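Local structure of cellulase (5E09) at residues 45-50 with 85-90; 112-117 with 158-163; 361-366 with 417-422. The protein probably hydrolyses beta-1,4-glucosidic bonds of cellulose, as a halophilic family 5 endoglucanase carrying carbohydrate-binding modules. All coordinates share one frame; numbering follows the deposited sequence.

Interactions 1 and 2 both belong to the catalytic barrel, whereas interaction 3 lies in the X2-type beta-sandwich module that follows it in the chain. Interaction 1 packs two helices against the outside of the barrel; interaction 2 brings a loop against the start of helix 161-181, at the end of the barrel where family 5 enzymes carry their active site. Their centres are 37 Å apart, and their nearest atoms about 23 Å. Interaction 3 is also 37 Å from interaction 1 between centres, but 50 Å from interaction 2, on the other side of the chain's centre. The three contacts follow one another along the sequence without touching: apolar helix packing, a polar surface contact, then an apolar sandwich core.

Interaction 1: residues 45-50 with 85-90; sequences ELIKTI and EQVIDW
The indole of Trp90 takes up two neighbours of different kinds. On one face lies CG of Gln86, one helical turn earlier, 3.4 Å above the ring plane and displaced toward the rim; across the contact, CG1 of Ile47 comes in obliquely, 4.3 Å from CE3 of Trp90. The aliphatic part of the glutamine thus covers part of the ring, while its polar amide is carried on an exposed position. Ile47 spreads its branches over two partners. With CG2 anti to the backbone N, this methyl is laid against the Trp90 main chain, 4.0 Å from the carbonyl carbon C. The other branch, CG1 (chi1 -49°), carries CD1 onward to CG1 of Val87, also at 4.0 Å, and the two side chains cross at about a right angle.

These are the first two helices of the TIM barrel's outer layer, 44-52 and 78-93, which follow the first and second strands. The strand between them, 57-60, lies beneath both: Ile47 rests on Ile58 and Val87 on Ile60. Beta-branched aliphatics suit this wedge between two helices and a strand, being compact, wholly apolar and restricted in rotation. The closest CA atoms, those of Ile47 and Trp90, are 6.9 Å apart, close enough for a methyl to reach main-chain atoms of the partner helix. A large aromatic at the partly exposed margin widens the apolar surface there. Charged residues take another flank of helix 78-93, where Glu85 forms a salt bridge with Arg134 and Asp89 is hydrogen-bonded to His138.

Interaction 2: residues 112-117 with 158-163; sequences NMEHNY and EIQENH
At the end of the TIM barrel that bears the active site in family 5 glycosidases, the loop after the third strand, through Glu114, meets the end of the loop after the fourth strand (Gln160) and the first turn of helix 161-181 (Asn162). The reach is made by Glu114. Its CG is anti to the backbone N (chi1 -173°) and the chain stays extended beyond it, touching Phe166 and delivering the carboxylate to the start of the helix. There OE2 of Glu114 lies 3.5 Å from ND2 of Asn162, with carboxylate and amide planes turned 68° apart. The other oxygen, OE1 of Glu114, is 3.8 Å from the same ND2 of Asn162; NE2 of Gln160 is farther, 4.1 Å from OE1 of Glu114, beyond bonding distance.

The two amides are tied together in turn: NE2 of Gln160 gives a weak hydrogen bond, 3.4 Å long, to OD1 of Asn162. Gln160 occupies the N-cap position, and its OE1 accepts a hydrogen bond from the backbone N of Trp156, which directs the amide's NH2 end toward the glutamate. Its CG also sits 3.3 Å above the plane of the His163 ring, over the centre, while NE2 of that ring is hydrogen-bonded to Thr153 O. Amides suit this spot, being neutral and polar: they can face a carboxylate and still bond to each other and to the main chain. Asp155 brings a like charge close to Glu114, which may raise the pKa of one of them, making its neutral, protonated form easier to reach. Cut back to an alanine, Glu114 would probably leave both amide NH2 groups without the carboxylate facing them and uncover part of Phe166.

Phe166 belongs to helix 161-181, and Met113, a selenomethionine, packs on it and on Leu170 while also touching Val120 and Met121 of helix 117-134, so the loop bridges these two successive barrel helices.

Interaction 3: residues 361-366 with 417-422; sequences IQLHLH and AQFNSG
The backbone of Leu363 is hydrogen-bonded to that of Asp391, which fixes the strand from which this side chain reaches Phe419. Further backbone bonds from Gln362 to Glu344 and from His364 to Thr342 hold strand 359-364 in its sheet, and Ala417 and Gln418 are bound likewise to Trp425 and Thr371 in the other sheet. These bonds run within each sheet, and what meets between the two segments is hydrocarbon.

Phe419 supplies the ring and two leucines supply methyls, all converging on CE2. CD2 of Leu363 reaches the edge of the Phe419 ring, near its plane, 4.3 Å from CE2. CD2 of Leu365 comes closer, 3.8 Å from the same CE2, along an oblique line, and the two side chains cross at about a right angle. The flat, wholly apolar phenyl suits the space between the sheets, and the branched leucine ends offer it methyls. The ring stands where it does because CG of Phe419 is anti to its carbonyl carbon (chi1 -60°), sending the phenyl across to the other strand. The CA atoms of Leu365 and Phe419 are 8.7 Å apart, too wide for neighbouring strands of one sheet; this is face-to-face packing between the two sheets of the E-set beta-sandwich.

Alternation along strand 359-364 puts Leu363 inward, toward Phe419, while the His364 CB points away. Leu365 lies just past the strand's end; its side chain still carries CD2 to the Phe419 ring at the margin of the core. Around the ring, Leu370, Ala341 and Trp425 also touch Phe419, and Phe427 backs Leu363. With neither charge nor polar side-chain group at the interface, its cohesion should come from dispersion forces and exclusion of water, which specify shape rather than bond direction.

Interaction 1: residues 45-50 with 85-90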
loop_
_atom_site.group_PDB
_atom_site.type_symbol
_atom_site.label_atom_id
_atom_site.label_comp_id
_atom_site.label_asym_id
_atom_site.label_seq_id
_atom_site.Cartn_x
_atom_site.Cartn_y
_atom_site.Cartn_z
ATOM N N GLU A 45 8.449 13.619 -18.441
ATOM C CA GLU A 45 9.355 13.696 -17.305
ATOM C C GLU A 45 8.924 12.767 -16.180
ATOM O O GLU A 45 9.763 12.295 -15.417
ATOM C CB GLU A 45 9.456 15.143 -16.802
ATOM C CG GLU A 45 10.082 16.120 -17.785
ATOM C CD GLU A 45 9.088 16.691 -18.789
ATOM O OE1 GLU A 45 7.900 16.291 -18.771
ATOM O OE2 GLU A 45 9.502 17.538 -19.612
ATOM N N LEU A 46 7.623 12.507 -16.077
ATOM C CA LEU A 46 7.122 11.539 -15.102
ATOM C C LEU A 46 7.695 10.153 -15.382
ATOM O O LEU A 46 8.291 9.512 -14.503
ATOM C CB LEU A 46 5.595 11.490 -15.125
ATOM C CG LEU A 46 4.965 10.603 -14.052
ATOM C CD1 LEU A 46 5.432 11.052 -12.688
ATOM C CD2 LEU A 46 3.447 10.639 -14.128
ATOM N N ILE A 47 7.517 9.707 -16.619
ATOM C CA ILE A 47 8.026 8.419 -17.070
ATOM C C ILE A 47 9.540 8.334 -16.910
ATOM O O ILE A 47 10.078 7.349 -16.366
ATOM C CB ILE A 47 7.651 8.164 -18.543
ATOM C CG1 ILE A 47 6.160 8.421 -18.765
ATOM C CG2 ILE A 47 8.025 6.753 -18.963
ATOM C CD1 ILE A 47 5.244 7.566 -17.905
ATOM N N LYS A 48 10.230 9.371 -17.379
ATOM C CA LYS A 48 11.684 9.395 -17.285
ATOM C C LYS A 48 12.134 9.333 -15.828
ATOM O O LYS A 48 13.129 8.690 -15.509
ATOM C CB LYS A 48 12.260 10.641 -17.965
ATOM C CG LYS A 48 13.719 10.906 -17.613
ATOM C CD LYS A 48 14.403 11.835 -18.596
ATOM C CE LYS A 48 15.769 12.243 -18.074
ATOM N NZ LYS A 48 15.728 12.620 -16.627
ATOM N N THR A 49 11.394 9.993 -14.945
ATOM C CA THR A 49 11.722 9.983 -13.526
ATOM C C THR A 49 11.592 8.572 -12.967
ATOM O O THR A 49 12.477 8.089 -12.258
ATOM C CB THR A 49 10.815 10.922 -12.720
ATOM O OG1 THR A 49 10.878 12.248 -13.263
ATOM C CG2 THR A 49 11.244 10.938 -11.258
ATOM N N ILE A 50 10.484 7.913 -13.295
ATOM C CA ILE A 50 10.269 6.541 -12.847
ATOM C C ILE A 50 11.405 5.622 -13.302
ATOM O O ILE A 50 11.866 4.764 -12.540
ATOM C CB ILE A 50 8.918 5.997 -13.351
ATOM C CG1 ILE A 50 7.770 6.734 -12.648
ATOM C CG2 ILE A 50 8.815 4.494 -13.133
ATOM C CD1 ILE A 50 7.870 6.725 -11.134
ATOM N N GLU A 85 -1.555 5.474 -25.762
ATOM C CA GLU A 85 -0.509 4.919 -26.617
ATOM C C GLU A 85 0.775 5.731 -26.526
ATOM O O GLU A 85 1.871 5.173 -26.531
ATOM C CB GLU A 85 -0.966 4.848 -28.076
ATOM C CG GLU A 85 0.133 4.368 -29.017
ATOM C CD GLU A 85 -0.344 4.169 -30.444
ATOM O OE1 GLU A 85 -1.432 4.681 -30.792
ATOM O OE2 GLU A 85 0.371 3.490 -31.216
ATOM N N GLN A 86 0.639 7.051 -26.446
ATOM C CA GLN A 86 1.804 7.914 -26.340
ATOM C C GLN A 86 2.564 7.621 -25.054
ATOM O O GLN A 86 3.791 7.510 -25.061
ATOM C CB GLN A 86 1.405 9.389 -26.396
ATOM C CG GLN A 86 2.566 10.326 -26.103
ATOM C CD GLN A 86 2.703 11.433 -27.127
ATOM O OE1 GLN A 86 1.717 12.043 -27.537
ATOM N NE2 GLN A 86 3.935 11.689 -27.556
ATOM N N VAL A 87 1.836 7.485 -23.950
ATOM C CA VAL A 87 2.495 7.196 -22.681
ATOM C C VAL A 87 3.232 5.861 -22.773
ATOM O O VAL A 87 4.401 5.743 -22.355
ATOM C CB VAL A 87 1.504 7.170 -21.522
ATOM C CG1 VAL A 87 2.184 6.658 -20.258
ATOM C CG2 VAL A 87 0.931 8.556 -21.304
ATOM N N ILE A 88 2.557 4.871 -23.355
ATOM C CA ILE A 88 3.175 3.563 -23.564
ATOM C C ILE A 88 4.461 3.663 -24.402
ATOM O O ILE A 88 5.462 2.993 -24.114
ATOM C CB ILE A 88 2.181 2.590 -24.236
ATOM C CG1 ILE A 88 1.048 2.258 -23.263
ATOM C CG2 ILE A 88 2.888 1.319 -24.691
ATOM C CD1 ILE A 88 -0.008 1.338 -23.828
ATOM N N ASP A 89 4.434 4.509 -25.428
ATOM C CA ASP A 89 5.600 4.708 -26.285
ATOM C C ASP A 89 6.741 5.329 -25.498
ATOM O O ASP A 89 7.880 4.886 -25.609
ATOM C CB ASP A 89 5.254 5.585 -27.492
ATOM C CG ASP A 89 4.369 4.870 -28.492
ATOM O OD1 ASP A 89 4.307 3.622 -28.449
ATOM O OD2 ASP A 89 3.739 5.554 -29.328
ATOM N N TRP A 90 6.427 6.353 -24.709
ATOM C CA TRP A 90 7.410 6.999 -23.845
ATOM C C TRP A 90 8.095 5.993 -22.932
ATOM O O TRP A 90 9.321 6.000 -22.783
ATOM C CB TRP A 90 6.748 8.082 -22.996
ATOM C CG TRP A 90 6.379 9.316 -23.747
ATOM C CD1 TRP A 90 6.837 9.704 -24.972
ATOM C CD2 TRP A 90 5.474 10.337 -23.315
ATOM N NE1 TRP A 90 6.274 10.906 -25.327
ATOM C CE2 TRP A 90 5.431 11.314 -24.327
ATOM C CE3 TRP A 90 4.700 10.520 -22.167
ATOM C CZ2 TRP A 90 4.640 12.455 -24.230
ATOM C CZ3 TRP A 90 3.912 11.652 -22.072
ATOM C CH2 TRP A 90 3.889 12.607 -23.098
#

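Interaction 2: residues 112-117 with 158-163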
loop_
_atom_site.group_PDB
_atom_site.type_symbol
_atom_site.label_atom_id
_atom_site.label_comp_id
_atom_site.label_asym_id
_atom_site.label_seq_id
_atom_site.Cartn_x
_atom_site.Cartn_y
_atom_site.Cartn_z
ATOM N N ASN A 112 -21.167 -7.761 -14.105
ATOM C CA ASN A 112 -22.567 -8.109 -14.317
ATOM C C ASN A 112 -22.793 -9.192 -15.363
ATOM O O ASN A 112 -23.750 -9.131 -16.127
ATOM C CB ASN A 112 -23.341 -6.858 -14.728
ATOM C CG ASN A 112 -24.077 -6.231 -13.577
ATOM O OD1 ASN A 112 -25.271 -6.469 -13.388
ATOM N ND2 ASN A 112 -23.368 -5.428 -12.786
HETATM N N MSE A 113 -21.925 -10.188 -15.394
HETATM C CA MSE A 113 -21.938 -11.127 -16.496
HETATM C C MSE A 113 -23.036 -12.174 -16.384
HETATM O O MSE A 113 -23.616 -12.579 -17.393
HETATM C CB MSE A 113 -20.588 -11.815 -16.601
HETATM C CG MSE A 113 -20.205 -12.079 -18.016
HETATM SE SE MSE A 113 -18.423 -12.743 -18.070
HETATM C CE MSE A 113 -18.260 -12.920 -19.987
ATOM N N GLU A 114 -23.310 -12.609 -15.161
ATOM C CA GLU A 114 -24.370 -13.579 -14.899
ATOM C C GLU A 114 -25.705 -13.146 -15.509
ATOM O O GLU A 114 -26.440 -13.964 -16.061
ATOM C CB GLU A 114 -24.523 -13.787 -13.391
ATOM C CG GLU A 114 -25.487 -14.893 -12.999
ATOM C CD GLU A 114 -25.442 -15.195 -11.508
ATOM O OE1 GLU A 114 -24.631 -14.564 -10.797
ATOM O OE2 GLU A 114 -26.218 -16.059 -11.044
ATOM N N HIS A 115 -25.996 -11.853 -15.436
ATOM C CA HIS A 115 -27.303 -11.345 -15.821
ATOM C C HIS A 115 -27.249 -10.436 -17.040
ATOM O O HIS A 115 -28.207 -9.724 -17.331
ATOM C CB HIS A 115 -27.931 -10.601 -14.641
ATOM C CG HIS A 115 -28.098 -11.448 -13.420
ATOM N ND1 HIS A 115 -28.527 -12.760 -13.478
ATOM C CD2 HIS A 115 -27.871 -11.188 -12.112
ATOM C CE1 HIS A 115 -28.567 -13.263 -12.259
ATOM N NE2 HIS A 115 -28.174 -12.329 -11.409
ATOM N N ASN A 116 -26.130 -10.467 -17.755
ATOM C CA ASN A 116 -25.939 -9.597 -18.910
ATOM C C ASN A 116 -24.926 -10.158 -19.902
ATOM O O ASN A 116 -24.398 -9.434 -20.750
ATOM C CB ASN A 116 -25.663 -8.164 -18.448
ATOM C CG ASN A 116 -25.829 -7.146 -19.554
ATOM O OD1 ASN A 116 -26.496 -7.403 -20.557
ATOM N ND2 ASN A 116 -25.212 -5.979 -19.381
ATOM N N TYR A 117 -24.668 -11.459 -19.779
ATOM C CA TYR A 117 -23.606 -12.146 -20.509
ATOM C C TYR A 117 -23.235 -11.652 -21.902
ATOM O O TYR A 117 -22.078 -11.305 -22.156
ATOM C CB TYR A 117 -23.909 -13.643 -20.591
ATOM C CG TYR A 117 -22.711 -14.473 -20.993
ATOM C CD1 TYR A 117 -21.818 -14.937 -20.038
ATOM C CD2 TYR A 117 -22.463 -14.781 -22.325
ATOM C CE1 TYR A 117 -20.721 -15.684 -20.393
ATOM C CE2 TYR A 117 -21.361 -15.530 -22.690
ATOM C CZ TYR A 117 -20.496 -15.980 -21.719
ATOM O OH TYR A 117 -19.397 -16.733 -22.070
ATOM N N GLU A 158 -19.402 -13.956 -1.630
ATOM C CA GLU A 158 -18.571 -13.176 -2.527
ATOM C C GLU A 158 -17.910 -14.044 -3.603
ATOM O O GLU A 158 -17.476 -13.536 -4.637
ATOM C CB GLU A 158 -17.521 -12.423 -1.711
ATOM C CG GLU A 158 -16.984 -11.184 -2.387
ATOM C CD GLU A 158 -15.894 -10.544 -1.576
ATOM O OE1 GLU A 158 -15.059 -11.290 -1.024
ATOM O OE2 GLU A 158 -15.872 -9.301 -1.480
ATOM N N ILE A 159 -17.831 -15.350 -3.344
ATOM C CA ILE A 159 -17.243 -16.313 -4.281
ATOM C C ILE A 159 -18.185 -17.501 -4.521
ATOM O O ILE A 159 -18.751 -18.051 -3.572
ATOM C CB ILE A 159 -15.884 -16.867 -3.766
ATOM C CG1 ILE A 159 -14.980 -15.745 -3.250
ATOM C CG2 ILE A 159 -15.189 -17.666 -4.843
ATOM C CD1 ILE A 159 -14.503 -14.777 -4.302
ATOM N N GLN A 160 -18.356 -17.887 -5.785
ATOM C CA GLN A 160 -19.120 -19.089 -6.139
ATOM C C GLN A 160 -18.594 -19.707 -7.445
ATOM O O GLN A 160 -17.654 -19.183 -8.044
ATOM C CB GLN A 160 -20.618 -18.762 -6.236
ATOM C CG GLN A 160 -20.939 -17.402 -6.857
ATOM C CD GLN A 160 -22.318 -16.875 -6.464
ATOM O OE1 GLN A 160 -22.658 -16.815 -5.282
ATOM N NE2 GLN A 160 -23.112 -16.480 -7.456
ATOM N N GLU A 161 -19.193 -20.816 -7.877
ATOM C CA GLU A 161 -18.659 -21.616 -8.989
ATOM C C GLU A 161 -18.778 -20.943 -10.362
ATOM O O GLU A 161 -17.824 -20.942 -11.176
ATOM C CB GLU A 161 -19.363 -22.979 -9.033
ATOM C CG GLU A 161 -19.064 -23.891 -7.844
ATOM C CD GLU A 161 -19.835 -25.203 -7.887
ATOM O OE1 GLU A 161 -20.747 -25.336 -8.733
ATOM O OE2 GLU A 161 -19.530 -26.100 -7.066
ATOM N N ASN A 162 -19.952 -20.376 -10.629
ATOM C CA ASN A 162 -20.177 -19.712 -11.904
ATOM C C ASN A 162 -19.248 -18.512 -12.052
ATOM O O ASN A 162 -18.952 -18.090 -13.169
ATOM C CB ASN A 162 -21.644 -19.285 -12.071
ATOM C CG ASN A 162 -22.199 -18.559 -10.856
ATOM O OD1 ASN A 162 -21.486 -18.296 -9.887
ATOM N ND2 ASN A 162 -23.478 -18.215 -10.915
ATOM N N HIS A 163 -18.783 -17.974 -10.926
ATOM C CA HIS A 163 -17.773 -16.924 -10.952
ATOM C C HIS A 163 -16.493 -17.443 -11.600
ATOM O O HIS A 163 -15.975 -16.832 -12.537
ATOM C CB HIS A 163 -17.482 -16.408 -9.541
ATOM C CG HIS A 163 -18.587 -15.584 -8.960
ATOM N ND1 HIS A 163 -18.466 -14.926 -7.753
ATOM C CD2 HIS A 163 -19.830 -15.309 -9.416
ATOM C CE1 HIS A 163 -19.589 -14.280 -7.494
ATOM N NE2 HIS A 163 -20.435 -14.497 -8.485
#

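Interaction 3: residues 361-366 with 417-422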
loop_
_atom_site.group_PDB
_atom_site.type_symbol
_atom_site.label_atom_id
_atom_site.label_comp_id
_atom_site.label_asym_id
_atom_site.label_seq_id
_atom_site.Cartn_x
_atom_site.Cartn_y
_atom_site.Cartn_z
ATOM N N ILE A 361 17.903 0.289 23.196
ATOM C CA ILE A 361 17.125 0.208 21.962
ATOM C C ILE A 361 17.408 -1.112 21.261
ATOM O O ILE A 361 18.551 -1.403 20.910
ATOM C CB ILE A 361 17.459 1.353 20.976
ATOM C CG1 ILE A 361 17.247 2.724 21.617
ATOM C CG2 ILE A 361 16.627 1.220 19.709
ATOM C CD1 ILE A 361 18.060 3.813 20.966
ATOM N N GLN A 362 16.366 -1.904 21.044
ATOM C CA GLN A 362 16.537 -3.208 20.420
ATOM C C GLN A 362 16.643 -3.064 18.905
ATOM O O GLN A 362 15.721 -2.588 18.245
ATOM C CB GLN A 362 15.381 -4.140 20.805
ATOM C CG GLN A 362 15.448 -5.525 20.182
ATOM C CD GLN A 362 16.616 -6.345 20.698
ATOM O OE1 GLN A 362 17.420 -6.855 19.914
ATOM N NE2 GLN A 362 16.714 -6.481 22.021
ATOM N N LEU A 363 17.788 -3.461 18.365
ATOM C CA LEU A 363 18.008 -3.475 16.929
ATOM C C LEU A 363 17.589 -4.822 16.351
ATOM O O LEU A 363 17.670 -5.843 17.030
ATOM C CB LEU A 363 19.481 -3.200 16.615
ATOM C CG LEU A 363 19.922 -1.800 16.185
ATOM C CD1 LEU A 363 19.196 -0.703 16.962
ATOM C CD2 LEU A 363 21.438 -1.677 16.349
ATOM N N HIS A 364 17.121 -4.816 15.106
ATOM C CA HIS A 364 16.917 -6.046 14.348
ATOM C C HIS A 364 17.887 -6.017 13.187
ATOM O O HIS A 364 17.598 -5.421 12.153
ATOM C CB HIS A 364 15.483 -6.178 13.822
ATOM C CG HIS A 364 14.429 -5.956 14.858
ATOM N ND1 HIS A 364 14.439 -6.591 16.085
ATOM C CD2 HIS A 364 13.316 -5.186 14.845
ATOM C CE1 HIS A 364 13.388 -6.208 16.782
ATOM N NE2 HIS A 364 12.687 -5.356 16.053
ATOM N N LEU A 365 19.034 -6.660 13.360
ATOM C CA LEU A 365 20.140 -6.498 12.425
ATOM C C LEU A 365 19.879 -7.162 11.076
ATOM O O LEU A 365 20.396 -6.712 10.052
ATOM C CB LEU A 365 21.430 -7.041 13.047
ATOM C CG LEU A 365 21.937 -6.208 14.227
ATOM C CD1 LEU A 365 23.142 -6.868 14.873
ATOM C CD2 LEU A 365 22.270 -4.785 13.785
ATOM N N HIS A 366 19.071 -8.222 11.083
ATOM C CA HIS A 366 18.730 -8.953 9.861
ATOM C C HIS A 366 19.977 -9.363 9.072
ATOM O O HIS A 366 20.014 -9.242 7.846
ATOM C CB HIS A 366 17.802 -8.116 8.966
ATOM C CG HIS A 366 16.470 -7.812 9.585
ATOM N ND1 HIS A 366 15.789 -6.638 9.343
ATOM C CD2 HIS A 366 15.691 -8.536 10.424
ATOM C CE1 HIS A 366 14.648 -6.650 10.014
ATOM N NE2 HIS A 366 14.566 -7.788 10.675
ATOM N N ALA A 417 21.443 5.573 12.285
ATOM C CA ALA A 417 22.216 4.348 12.419
ATOM C C ALA A 417 22.643 3.847 11.051
ATOM O O ALA A 417 21.822 3.719 10.130
ATOM C CB ALA A 417 21.420 3.278 13.156
ATOM N N GLN A 418 23.938 3.575 10.937
ATOM C CA GLN A 418 24.558 3.142 9.695
ATOM C C GLN A 418 25.004 1.697 9.811
ATOM O O GLN A 418 25.443 1.253 10.869
ATOM C CB GLN A 418 25.749 4.032 9.356
ATOM C CG GLN A 418 25.444 5.516 9.411
ATOM C CD GLN A 418 26.694 6.374 9.294
ATOM O OE1 GLN A 418 27.662 6.194 10.039
ATOM N NE2 GLN A 418 26.680 7.308 8.348
ATOM N N PHE A 419 24.896 0.966 8.711
ATOM C CA PHE A 419 25.144 -0.466 8.723
ATOM C C PHE A 419 26.042 -0.860 7.561
ATOM O O PHE A 419 26.158 -0.121 6.582
ATOM C CB PHE A 419 23.817 -1.238 8.673
ATOM C CG PHE A 419 22.908 -0.942 9.833
ATOM C CD1 PHE A 419 21.993 0.096 9.767
ATOM C CD2 PHE A 419 22.992 -1.682 11.002
ATOM C CE1 PHE A 419 21.171 0.377 10.846
ATOM C CE2 PHE A 419 22.175 -1.398 12.084
ATOM C CZ PHE A 419 21.265 -0.373 12.006
ATOM N N ASN A 420 26.682 -2.020 7.672
ATOM C CA ASN A 420 27.592 -2.469 6.627
ATOM C C ASN A 420 26.849 -2.704 5.320
ATOM O O ASN A 420 27.431 -2.606 4.240
ATOM C CB ASN A 420 28.352 -3.732 7.056
ATOM C CG ASN A 420 27.438 -4.870 7.459
ATOM O OD1 ASN A 420 26.250 -4.673 7.712
ATOM N ND2 ASN A 420 27.998 -6.076 7.537
ATOM N N SER A 421 25.555 -2.996 5.427
ATOM C CA SER A 421 24.702 -3.144 4.257
ATOM C C SER A 421 23.283 -2.678 4.567
ATOM O O SER A 421 22.840 -2.739 5.716
ATOM C CB SER A 421 24.694 -4.597 3.780
ATOM O OG SER A 421 24.199 -4.693 2.456
ATOM N N GLY A 422 22.577 -2.207 3.540
ATOM C CA GLY A 422 21.183 -1.822 3.674
ATOM C C GLY A 422 20.986 -0.337 3.887
ATOM O O GLY A 422 21.941 0.436 3.853
#